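Local coordinates for hypothetical protein YCHN (Escherichia coli, PDB 1JX7) that is of unknown function but assembles into a homohexamer, a dimer of trimers, and belongs to the DsrE/DsrF-like family, at residues Ile4-Asn9 with Leu37-Met42; Asp44-Gly49 with Thr80-Arg85; Pro74-Lys79 with Gly95-Thr100. One frame throughout, in Å; residues are numbered along the deposited sequence.

Interaction 1: Ile4-Asn9 with Leu37-Met42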
ATOM      1  N   ILE A   4      11.301 -11.146  22.306  1.00 23.77           N
ATOM      2  CA  ILE A   4      10.414 -10.827  21.200  1.00 22.48           C
ATOM      3  C   ILE A   4      10.852  -9.559  20.491  1.00 23.29           C
ATOM      4  O   ILE A   4      10.980  -8.497  21.105  1.00 23.52           O
ATOM      5  CB  ILE A   4       8.969 -10.637  21.682  1.00 12.07           C
ATOM      6  CG1 ILE A   4       8.382 -11.980  22.108  1.00 12.50           C
ATOM      7  CG2 ILE A   4       8.144  -9.987  20.588  1.00 10.99           C
ATOM      8  CD1 ILE A   4       7.012 -11.848  22.740  1.00 13.54           C
ATOM      9  N   VAL A   5      11.098  -9.672  19.184  1.00 16.56           N
ATOM     10  CA  VAL A   5      11.504  -8.528  18.391  1.00 15.73           C
ATOM     11  C   VAL A   5      10.318  -8.128  17.527  1.00 16.41           C
ATOM     12  O   VAL A   5       9.612  -8.982  16.973  1.00 14.10           O
ATOM     13  CB  VAL A   5      12.697  -8.859  17.467  1.00 13.95           C
ATOM     14  CG1 VAL A   5      13.007  -7.679  16.568  1.00 13.13           C
ATOM     15  CG2 VAL A   5      13.912  -9.219  18.296  1.00 13.08           C
ATOM     16  N   ILE A   6      10.082  -6.820  17.433  1.00 24.37           N
ATOM     17  CA  ILE A   6       8.996  -6.306  16.613  1.00 25.26           C
ATOM     18  C   ILE A   6       9.593  -5.362  15.585  1.00 24.87           C
ATOM     19  O   ILE A   6      10.343  -4.452  15.921  1.00 25.09           O
ATOM     20  CB  ILE A   6       7.959  -5.529  17.457  1.00 20.90           C
ATOM     21  CG1 ILE A   6       7.009  -6.512  18.148  1.00 22.05           C
ATOM     22  CG2 ILE A   6       7.186  -4.542  16.569  1.00 19.77           C
ATOM     23  CD1 ILE A   6       5.818  -5.854  18.842  1.00 22.20           C
ATOM     24  N   VAL A   7       9.280  -5.580  14.319  1.00 24.81           N
ATOM     25  CA  VAL A   7       9.794  -4.701  13.286  1.00 25.62           C
ATOM     26  C   VAL A   7       8.612  -3.938  12.695  1.00 27.44           C
ATOM     27  O   VAL A   7       7.469  -4.387  12.782  1.00 27.99           O
ATOM     28  CB  VAL A   7      10.522  -5.494  12.186  1.00 13.97           C
ATOM     29  CG1 VAL A   7      11.450  -4.570  11.424  1.00 13.63           C
ATOM     30  CG2 VAL A   7      11.323  -6.628  12.802  1.00 13.69           C
ATOM     31  N   ALA A   8       8.886  -2.774  12.127  1.00 22.73           N
ATOM     32  CA  ALA A   8       7.843  -1.956  11.537  1.00 23.59           C
ATOM     33  C   ALA A   8       8.368  -1.186  10.327  1.00 24.62           C
ATOM     34  O   ALA A   8       9.469  -0.620  10.360  1.00 22.95           O
ATOM     35  CB  ALA A   8       7.295  -1.002  12.576  1.00 30.10           C
ATOM     36  N   ASN A   9       7.566  -1.171   9.260  1.00 39.88           N
ATOM     37  CA  ASN A   9       7.914  -0.496   8.009  1.00 39.62           C
ATOM     38  C   ASN A   9       6.997   0.696   7.754  1.00 38.55           C
ATOM     39  O   ASN A   9       7.361   1.633   7.044  1.00 38.60           O
ATOM     40  CB  ASN A   9       7.785  -1.477   6.837  1.00 48.90           C
ATOM     41  CG  ASN A   9       8.826  -2.581   6.868  1.00 53.08           C
ATOM     42  OD1 ASN A   9       9.145  -3.126   7.927  1.00 55.76           O
ATOM     43  ND2 ASN A   9       9.353  -2.936   5.701  1.00 55.42           N
ATOM     44  N   LEU A  37      11.321  -7.123  25.318  1.00 16.00           N
ATOM     45  CA  LEU A  37      10.764  -6.656  24.055  1.00 15.13           C
ATOM     46  C   LEU A  37      11.666  -5.632  23.405  1.00 14.25           C
ATOM     47  O   LEU A  37      12.115  -4.686  24.055  1.00 14.37           O
ATOM     48  CB  LEU A  37       9.389  -6.031  24.326  1.00 26.77           C
ATOM     49  CG  LEU A  37       8.417  -5.729  23.182  1.00 26.86           C
ATOM     50  CD1 LEU A  37       7.278  -4.890  23.749  1.00 26.93           C
ATOM     51  CD2 LEU A  37       9.112  -4.967  22.063  1.00 27.53           C
ATOM     52  N   ARG A  38      11.925  -5.823  22.112  1.00  9.56           N
ATOM     53  CA  ARG A  38      12.775  -4.921  21.341  1.00  9.99           C
ATOM     54  C   ARG A  38      11.992  -4.490  20.108  1.00 10.07           C
ATOM     55  O   ARG A  38      11.345  -5.318  19.452  1.00  9.20           O
ATOM     56  CB  ARG A  38      14.050  -5.628  20.911  1.00 34.92           C
ATOM     57  CG  ARG A  38      15.042  -5.933  22.020  1.00 36.72           C
ATOM     58  CD  ARG A  38      16.187  -6.701  21.407  1.00 41.48           C
ATOM     59  NE  ARG A  38      17.451  -6.504  22.095  1.00 46.07           N
ATOM     60  CZ  ARG A  38      17.805  -7.128  23.213  1.00 48.55           C
ATOM     61  NH1 ARG A  38      16.974  -7.993  23.774  1.00 50.74           N
ATOM     62  NH2 ARG A  38      18.990  -6.890  23.756  1.00 49.78           N
ATOM     63  N   LEU A  39      12.070  -3.200  19.793  1.00 23.09           N
ATOM     64  CA  LEU A  39      11.366  -2.608  18.657  1.00 22.31           C
ATOM     65  C   LEU A  39      12.318  -2.015  17.642  1.00 21.27           C
ATOM     66  O   LEU A  39      13.116  -1.143  17.968  1.00 22.81           O
ATOM     67  CB  LEU A  39      10.435  -1.492  19.149  1.00 34.61           C
ATOM     68  CG  LEU A  39       8.922  -1.535  18.896  1.00 35.86           C
ATOM     69  CD1 LEU A  39       8.646  -1.446  17.397  1.00 36.30           C
ATOM     70  CD2 LEU A  39       8.338  -2.812  19.501  1.00 33.97           C
ATOM     71  N   PHE A  40      12.226  -2.472  16.408  1.00 19.84           N
ATOM     72  CA  PHE A  40      13.075  -1.937  15.364  1.00 18.78           C
ATOM     73  C   PHE A  40      12.165  -1.257  14.360  1.00 19.55           C
ATOM     74  O   PHE A  40      11.087  -1.770  14.072  1.00 19.29           O
ATOM     75  CB  PHE A  40      13.867  -3.065  14.693  1.00 16.42           C
ATOM     76  CG  PHE A  40      15.003  -2.567  13.844  1.00 14.71           C
ATOM     77  CD1 PHE A  40      14.789  -2.205  12.516  1.00 14.24           C
ATOM     78  CD2 PHE A  40      16.264  -2.390  14.398  1.00 16.60           C
ATOM     79  CE1 PHE A  40      15.815  -1.668  11.749  1.00 14.70           C
ATOM     80  CE2 PHE A  40      17.299  -1.858  13.640  1.00 17.35           C
ATOM     81  CZ  PHE A  40      17.078  -1.494  12.311  1.00 16.84           C
ATOM     82  N   LEU A  41      12.577  -0.111  13.840  1.00 25.57           N
ATOM     83  CA  LEU A  41      11.763   0.585  12.848  1.00 25.52           C
ATOM     84  C   LEU A  41      12.583   0.835  11.592  1.00 25.97           C
ATOM     85  O   LEU A  41      13.609   1.514  11.641  1.00 25.96           O
ATOM     86  CB  LEU A  41      11.261   1.922  13.398  1.00 15.45           C
ATOM     87  CG  LEU A  41      10.508   1.887  14.732  1.00 15.90           C
ATOM     88  CD1 LEU A  41       9.952   3.275  15.044  1.00 12.22           C
ATOM     89  CD2 LEU A  41       9.400   0.848  14.670  1.00 13.21           C
HETATM   90  N   MSE A  42      12.120   0.280  10.469  1.00 16.53           N
HETATM   91  CA  MSE A  42      12.800   0.435   9.185  1.00 16.67           C
HETATM   92  C   MSE A  42      12.071   1.432   8.292  1.00 15.54           C
HETATM   93  O   MSE A  42      11.014   1.942   8.639  1.00 14.68           O
HETATM   94  CB  MSE A  42      12.896  -0.914   8.454  1.00 25.13           C
HETATM   95  CG  MSE A  42      13.745  -1.961   9.158  1.00 26.44           C
HETATM   96 SE   MSE A  42      14.038  -3.411   8.157  1.00 27.97          SE
HETATM   97  CE  MSE A  42      12.374  -4.020   7.954  1.00 28.44           C
TER
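L37 runs beside I4, its CA-H directed at I4 O, and the next amide makes a true bond to that same oxygen: R38 N to I4 O, 3.0 Å. R38 also accepts, its O receiving I6 N at 2.8 Å, so it binds the residues before and after its neighbour V5, as parallel pairing requires. The R38 side chain starts on the V5 face of the sheet but leads away from strand 3-8; NH1 forms a salt bridge with D36, and W107 provides a cation-pi partner. L39, on the other face, lies alongside I6 with both side chains pointing the same way: CD2 reaches I6 CB at 3.4 Å and CD1 reaches I6 CG2 at 3.5 Å. These neighbouring strands, joined through helix 17-31, are the two beta arms of a beta-alpha-beta unit in the interior of a five-stranded parallel sheet. F40 N meets I6 O at 2.8 Å in an almost straight bond (176° at the hydrogen), whereas the bond from A8 N to F40 O is bent and weak. With CG anti to the backbone N (chi1 -166°), the F40 ring leans away from strand 3-8; V7 CG1 approaches it obliquely, and L104 and W107 of helix 101-107 also touch it. L41 turns back to the I6 and A8 face, where its CD2 packs on A8 CB at 3.5 Å. M42, a selenomethionine, donates from N to A8 O at 2.8 Å. Its CG sits at the edge of the F40 ring, in plane, and a bend at chi3 (-63°) brings CE to V7 CG1 at 3.6 Å and beside the N9 amide. F117 of the second subunit packs against M42.

Interaction 2: Asp44-Gly49 with Thr80-Arg85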
ATOM      1  N   ASP A  44      10.047   3.907   6.210  1.00 27.63           N
ATOM      2  CA  ASP A  44       9.040   4.845   6.689  1.00 28.28           C
ATOM      3  C   ASP A  44       8.689   5.005   8.172  1.00 28.65           C
ATOM      4  O   ASP A  44       8.468   6.139   8.633  1.00 29.01           O
ATOM      5  CB  ASP A  44       7.748   4.670   5.935  1.00 31.48           C
ATOM      6  CG  ASP A  44       7.940   4.736   4.445  1.00 33.47           C
ATOM      7  OD1 ASP A  44       6.926   4.656   3.726  1.00 35.09           O
ATOM      8  OD2 ASP A  44       9.105   4.868   3.995  1.00 36.44           O
ATOM      9  N   ALA A  45       8.642   3.911   8.925  1.00 23.79           N
ATOM     10  CA  ALA A  45       8.298   3.970  10.350  1.00 22.47           C
ATOM     11  C   ALA A  45       9.329   4.755  11.150  1.00 21.33           C
ATOM     12  O   ALA A  45       9.168   4.979  12.341  1.00 22.66           O
ATOM     13  CB  ALA A  45       8.169   2.529  10.932  1.00  8.63           C
ATOM     14  N   VAL A  46      10.383   5.189  10.475  1.00 22.62           N
ATOM     15  CA  VAL A  46      11.471   5.899  11.111  1.00 23.05           C
ATOM     16  C   VAL A  46      11.194   7.346  11.484  1.00 21.95           C
ATOM     17  O   VAL A  46      11.796   7.880  12.416  1.00 20.70           O
ATOM     18  CB  VAL A  46      12.735   5.806  10.216  1.00 19.01           C
ATOM     19  CG1 VAL A  46      13.689   6.927  10.521  1.00 19.58           C
ATOM     20  CG2 VAL A  46      13.415   4.463  10.455  1.00 18.30           C
ATOM     21  N   THR A  47      10.281   7.998  10.751  1.00 12.06           N
ATOM     22  CA  THR A  47       9.949   9.385  11.052  1.00 10.23           C
ATOM     23  C   THR A  47       9.144   9.432  12.345  1.00 10.37           C
ATOM     24  O   THR A  47       9.029  10.491  12.971  1.00  9.60           O
ATOM     25  CB  THR A  47       9.144  10.049   9.881  1.00 12.01           C
ATOM     26  OG1 THR A  47       7.902   9.366   9.681  1.00 12.40           O
ATOM     27  CG2 THR A  47       9.925   9.998   8.591  1.00  9.92           C
ATOM     28  N   ALA A  48       8.620   8.274  12.749  1.00 18.44           N
ATOM     29  CA  ALA A  48       7.845   8.139  13.985  1.00 19.35           C
ATOM     30  C   ALA A  48       8.664   8.518  15.228  1.00 21.37           C
ATOM     31  O   ALA A  48       8.122   8.727  16.322  1.00 20.98           O
ATOM     32  CB  ALA A  48       7.357   6.718  14.115  1.00 14.93           C
ATOM     33  N   GLY A  49       9.981   8.601  15.055  1.00 20.93           N
ATOM     34  CA  GLY A  49      10.830   8.943  16.171  1.00 23.03           C
ATOM     35  C   GLY A  49      10.983  10.436  16.417  1.00 24.55           C
ATOM     36  O   GLY A  49      11.627  10.835  17.391  1.00 24.86           O
ATOM     37  N   THR A  80      20.524   3.775   7.914  1.00 19.73           N
ATOM     38  CA  THR A  80      20.418   4.148   6.511  1.00 20.53           C
ATOM     39  C   THR A  80      19.098   4.839   6.214  1.00 20.55           C
ATOM     40  O   THR A  80      19.053   5.767   5.410  1.00 21.32           O
ATOM     41  CB  THR A  80      20.564   2.920   5.581  1.00 31.65           C
ATOM     42  OG1 THR A  80      19.769   1.838   6.067  1.00 33.86           O
ATOM     43  CG2 THR A  80      22.020   2.499   5.511  1.00 31.49           C
ATOM     44  N   CYS A  81      18.033   4.398   6.857  1.00 19.72           N
ATOM     45  CA  CYS A  81      16.720   4.988   6.643  1.00 21.48           C
ATOM     46  C   CYS A  81      16.644   6.427   7.145  1.00 20.59           C
ATOM     47  O   CYS A  81      16.233   7.321   6.408  1.00 18.93           O
ATOM     48  CB  CYS A  81      15.637   4.140   7.329  1.00 54.20           C
ATOM     49  SG  CYS A  81      15.420   2.482   6.629  1.00 62.40           S
ATOM     50  N   THR A  82      17.042   6.646   8.398  1.00 26.42           N
ATOM     51  CA  THR A  82      17.000   7.977   8.985  1.00 26.13           C
ATOM     52  C   THR A  82      17.874   8.970   8.230  1.00 28.11           C
ATOM     53  O   THR A  82      17.505  10.139   8.081  1.00 29.26           O
ATOM     54  CB  THR A  82      17.459   7.964  10.453  1.00 19.05           C
ATOM     55  OG1 THR A  82      18.840   7.614  10.527  1.00 21.37           O
ATOM     56  CG2 THR A  82      16.664   6.965  11.247  1.00 16.95           C
ATOM     57  N   ASP A  83      19.044   8.519   7.754  1.00 25.77           N
ATOM     58  CA  ASP A  83      19.937   9.401   7.014  1.00 26.00           C
ATOM     59  C   ASP A  83      19.259   9.897   5.735  1.00 25.35           C
ATOM     60  O   ASP A  83      19.338  11.073   5.385  1.00 25.04           O
ATOM     61  CB  ASP A  83      21.236   8.690   6.630  1.00 40.74           C
ATOM     62  CG  ASP A  83      22.035   8.248   7.838  1.00 43.25           C
ATOM     63  OD1 ASP A  83      22.288   9.069   8.737  1.00 43.79           O
ATOM     64  OD2 ASP A  83      22.430   7.059   7.878  1.00 46.03           O
ATOM     65  N   GLY A  84      18.591   8.975   5.040  1.00 27.21           N
ATOM     66  CA  GLY A  84      17.926   9.330   3.805  1.00 26.72           C
ATOM     67  C   GLY A  84      16.806  10.333   4.002  1.00 26.92           C
ATOM     68  O   GLY A  84      16.519  11.120   3.094  1.00 27.36           O
ATOM     69  N   ARG A  85      16.184  10.327   5.172  1.00 20.66           N
ATOM     70  CA  ARG A  85      15.079  11.239   5.428  1.00 20.44           C
ATOM     71  C   ARG A  85      15.499  12.478   6.243  1.00 21.27           C
ATOM     72  O   ARG A  85      14.662  13.299   6.615  1.00 20.70           O
ATOM     73  CB  ARG A  85      13.938  10.478   6.112  1.00 23.32           C
ATOM     74  CG  ARG A  85      13.965   8.986   5.808  1.00 24.67           C
ATOM     75  CD  ARG A  85      12.635   8.365   5.416  1.00 23.99           C
ATOM     76  NE  ARG A  85      12.851   6.991   4.948  1.00 25.08           N
ATOM     77  CZ  ARG A  85      11.950   6.254   4.292  1.00 25.54           C
ATOM     78  NH1 ARG A  85      10.750   6.748   4.010  1.00 26.52           N
ATOM     79  NH2 ARG A  85      12.256   5.026   3.901  1.00 25.99           N
TER
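D44 and R85 join a 3-10 segment, which follows strand 36-41, to the C-terminal end of helix 79-84, tying two connections of the parallel alpha/beta fold together. The D44 and R85 side chains cross at a slant, with the carboxylate and guanidinium planes steeply turned, 73° apart. D44 OD2 forms a salt bridge to R85 NH1; the 2.5 Å between them is modelled very short and is doubtful, though the pairing of opposite charges is plain. D44 N lies over one face of the guanidinium, offset toward its rim and not bonded to it, so backbone as well as carboxylate of D44 borders this charge. The R85 side chain starts out toward the 3-10 segment, and its NH2 has a second acid, E16 of the second subunit; P12 of the fourth subunit packs on the same side chain. A leucine in place of R85 would remove the guanidinium and is likely to leave D44 and E16 of the second subunit without their common cation. V46 points toward the helix and supplies the apolar part of the contact. With CG1 anti to the backbone N (chi1 157°) and CG2 beside that N, the second methyl packs on C81 CB at 3.8 Å. T82 lies next to V46, but the modelled closeness of their methyls is doubtful; the T82 hydroxyl is engaged by S88 OG and K79 O. T47 bonds back from OG1 to D44 O only weakly, and its CG2 comes to 4.5 Å from R85 CD, at the aliphatic part of the arginine.

Interaction 3: Pro74-Lys79 with Gly95-Thr100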
ATOM      1  N   PRO A  74      13.756  -1.227  24.321  1.00 37.62           N
ATOM      2  CA  PRO A  74      14.599  -0.589  23.304  1.00 37.59           C
ATOM      3  C   PRO A  74      13.859  -0.315  21.995  1.00 37.59           C
ATOM      4  O   PRO A  74      13.139  -1.172  21.479  1.00 38.20           O
ATOM      5  CB  PRO A  74      15.747  -1.577  23.120  1.00  8.63           C
ATOM      6  CG  PRO A  74      15.734  -2.401  24.387  1.00  8.63           C
ATOM      7  CD  PRO A  74      14.269  -2.568  24.658  1.00  8.63           C
ATOM      8  N   VAL A  75      14.053   0.886  21.473  1.00 18.70           N
ATOM      9  CA  VAL A  75      13.432   1.299  20.223  1.00 19.23           C
ATOM     10  C   VAL A  75      14.531   1.821  19.310  1.00 19.47           C
ATOM     11  O   VAL A  75      15.088   2.892  19.546  1.00 19.90           O
ATOM     12  CB  VAL A  75      12.393   2.426  20.484  1.00 17.31           C
ATOM     13  CG1 VAL A  75      11.956   3.065  19.171  1.00 14.52           C
ATOM     14  CG2 VAL A  75      11.194   1.854  21.236  1.00 15.67           C
ATOM     15  N   LYS A  76      14.845   1.059  18.268  1.00 16.14           N
ATOM     16  CA  LYS A  76      15.898   1.462  17.342  1.00 17.93           C
ATOM     17  C   LYS A  76      15.410   1.898  15.967  1.00 19.14           C
ATOM     18  O   LYS A  76      14.533   1.253  15.368  1.00 20.61           O
ATOM     19  CB  LYS A  76      16.910   0.313  17.192  1.00 24.28           C
ATOM     20  CG  LYS A  76      17.794   0.092  18.416  1.00 26.02           C
ATOM     21  CD  LYS A  76      18.708   1.288  18.627  1.00 29.69           C
ATOM     22  CE  LYS A  76      19.716   1.052  19.737  1.00 31.59           C
ATOM     23  NZ  LYS A  76      20.708   2.178  19.836  1.00 31.17           N
ATOM     24  N   LEU A  77      15.962   2.991  15.473  1.00 23.71           N
ATOM     25  CA  LEU A  77      15.617   3.509  14.153  1.00 23.96           C
ATOM     26  C   LEU A  77      16.783   3.142  13.226  1.00 24.49           C
ATOM     27  O   LEU A  77      17.942   3.352  13.576  1.00 25.01           O
ATOM     28  CB  LEU A  77      15.449   5.028  14.182  1.00 11.69           C
ATOM     29  CG  LEU A  77      14.540   5.672  15.226  1.00 11.73           C
ATOM     30  CD1 LEU A  77      14.477   7.165  14.966  1.00 11.20           C
ATOM     31  CD2 LEU A  77      13.150   5.089  15.171  1.00 11.05           C
ATOM     32  N   CYS A  78      16.474   2.597  12.047  1.00 21.70           N
ATOM     33  CA  CYS A  78      17.509   2.193  11.100  1.00 21.59           C
ATOM     34  C   CYS A  78      18.329   3.360  10.575  1.00 20.66           C
ATOM     35  O   CYS A  78      17.793   4.326  10.024  1.00 20.28           O
ATOM     36  CB  CYS A  78      16.888   1.436   9.930  1.00 27.02           C
ATOM     37  SG  CYS A  78      18.104   0.561   8.927  1.00 31.52           S
ATOM     38  N   LYS A  79      19.647   3.246  10.735  1.00 22.13           N
ATOM     39  CA  LYS A  79      20.607   4.259  10.313  1.00 23.07           C
ATOM     40  C   LYS A  79      20.460   4.720   8.850  1.00 23.01           C
ATOM     41  O   LYS A  79      20.299   5.907   8.575  1.00 22.95           O
ATOM     42  CB  LYS A  79      22.009   3.714  10.546  1.00 29.43           C
ATOM     43  CG  LYS A  79      23.122   4.663  10.204  1.00 29.89           C
ATOM     44  CD  LYS A  79      23.135   5.842  11.138  1.00 30.60           C
ATOM     45  CE  LYS A  79      24.503   6.473  11.116  1.00 30.16           C
ATOM     46  NZ  LYS A  79      25.501   5.385  11.309  1.00 29.42           N
ATOM     47  N   GLY A  95      13.873   7.571  24.769  1.00 33.85           N
ATOM     48  CA  GLY A  95      14.477   6.275  24.508  1.00 31.60           C
ATOM     49  C   GLY A  95      14.741   5.883  23.066  1.00 30.62           C
ATOM     50  O   GLY A  95      15.474   4.937  22.811  1.00 32.70           O
ATOM     51  N   VAL A  96      14.141   6.593  22.111  1.00 29.44           N
ATOM     52  CA  VAL A  96      14.326   6.273  20.711  1.00 29.25           C
ATOM     53  C   VAL A  96      15.772   6.475  20.275  1.00 30.31           C
ATOM     54  O   VAL A  96      16.385   7.477  20.620  1.00 32.11           O
ATOM     55  CB  VAL A  96      13.397   7.142  19.846  1.00 19.89           C
ATOM     56  CG1 VAL A  96      13.775   7.019  18.366  1.00 20.54           C
ATOM     57  CG2 VAL A  96      11.955   6.708  20.067  1.00 17.48           C
ATOM     58  N   GLU A  97      16.323   5.523  19.527  1.00 34.74           N
ATOM     59  CA  GLU A  97      17.703   5.629  19.057  1.00 34.56           C
ATOM     60  C   GLU A  97      17.943   5.103  17.645  1.00 33.33           C
ATOM     61  O   GLU A  97      17.122   4.386  17.079  1.00 32.88           O
ATOM     62  CB  GLU A  97      18.646   4.937  20.030  1.00 35.43           C
ATOM     63  CG  GLU A  97      18.833   5.716  21.305  1.00 39.57           C
ATOM     64  CD  GLU A  97      19.664   4.974  22.318  1.00 41.99           C
ATOM     65  OE1 GLU A  97      20.786   4.565  21.954  1.00 44.19           O
ATOM     66  OE2 GLU A  97      19.200   4.799  23.470  1.00 43.73           O
ATOM     67  N   ILE A  98      19.099   5.467  17.090  1.00 26.62           N
ATOM     68  CA  ILE A  98      19.481   5.079  15.741  1.00 25.33           C
ATOM     69  C   ILE A  98      20.317   3.811  15.701  1.00 24.13           C
ATOM     70  O   ILE A  98      21.471   3.813  16.116  1.00 25.53           O
ATOM     71  CB  ILE A  98      20.257   6.228  15.071  1.00 21.37           C
ATOM     72  CG1 ILE A  98      19.324   7.434  14.914  1.00 21.22           C
ATOM     73  CG2 ILE A  98      20.804   5.788  13.741  1.00 22.60           C
ATOM     74  CD1 ILE A  98      19.977   8.658  14.337  1.00 21.37           C
ATOM     75  N   GLY A  99      19.739   2.726  15.194  1.00 27.56           N
ATOM     76  CA  GLY A  99      20.462   1.465  15.126  1.00 28.29           C
ATOM     77  C   GLY A  99      20.865   1.080  13.717  1.00 28.02           C
ATOM     78  O   GLY A  99      20.722   1.871  12.776  1.00 29.05           O
ATOM     79  N   THR A 100      21.357  -0.138  13.548  1.00 12.93           N
ATOM     80  CA  THR A 100      21.798  -0.569  12.222  1.00 13.51           C
ATOM     81  C   THR A 100      21.268  -1.937  11.807  1.00 13.53           C
ATOM     82  O   THR A 100      20.970  -2.781  12.658  1.00 12.71           O
ATOM     83  CB  THR A 100      23.331  -0.625  12.146  1.00 25.83           C
ATOM     84  OG1 THR A 100      23.829  -1.554  13.121  1.00 26.83           O
ATOM     85  CG2 THR A 100      23.921   0.752  12.401  1.00 24.73           C
TER
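G99 O accepts the amide of K79, N to O 2.7 Å, nearly in line with the carbonyl bond, and so ties the first residue of helix 79-84 to the end of strand 96-99. Toward the strand starts, E97 N donates to V75 O at 2.9 Å. Between them, L77 N pairs with E97 O and L77 O with G99 N; both are modelled very short, so their lengths are doubtful, but the alternation of a parallel pair is clear. The short strand segments cross at 44°, a marked twist. On one face K76 and E97 make a salt bridge, NZ to OE1 3.2 Å, with the ammonium coming from above the carboxylate plane, 58° out of it. The lysine folds at chi2 (-66°), which carries NZ over to the glutamate, where it also lies 3.4 Å from E97 CB. Its CD passes G99 N at 3.9 Å; E103 and W107 of helix 101-107 border the same side chain. The other face is apolar. V75 CG1 meets V96 CG2 at 3.8 Å, and L77 CD1 presses on V96 CG1 at 3.5 Å, their side chains crossing at a slant. L77 is further covered by L41 of strand 36-41 and by L92. The K79 methylenes cross I98 obliquely, CD to CG2 3.5 Å. C78 and T100 hold the N-cap positions of the helices that follow, and C78 with C81 has the spacing of a CxxC pair at a helix start, as in thioredoxin-type motifs, though any redox role would be inference. The whole is a beta-alpha-beta unit, strand 75-78, helix 79-84 and strand 96-99, at one margin of the chain's parallel sheet.

How the interactions relate
Interactions 1 and 3 belong to one parallel sheet, and the centres of the two interactions lie about 10 Å apart; strands 36-41 and 75-78 are neighbours, joined by probable hydrogen bonds from K76 N to L39 O and from L41 N to K76 O. Interaction 2 sits at the C-terminal ends of these strands, its centre about 14 Å from that of interaction 1 and about 10 Å from that of interaction 3. Along the chain interaction 1 closes first, whereas the segments of 2 and 3 alternate, helix 79-84 lying between strands 75-78 and 96-99. V46 and T82 both pack on L77, so sheet core and strand-end connections form one body, whose ends meet other subunits of the hexamer.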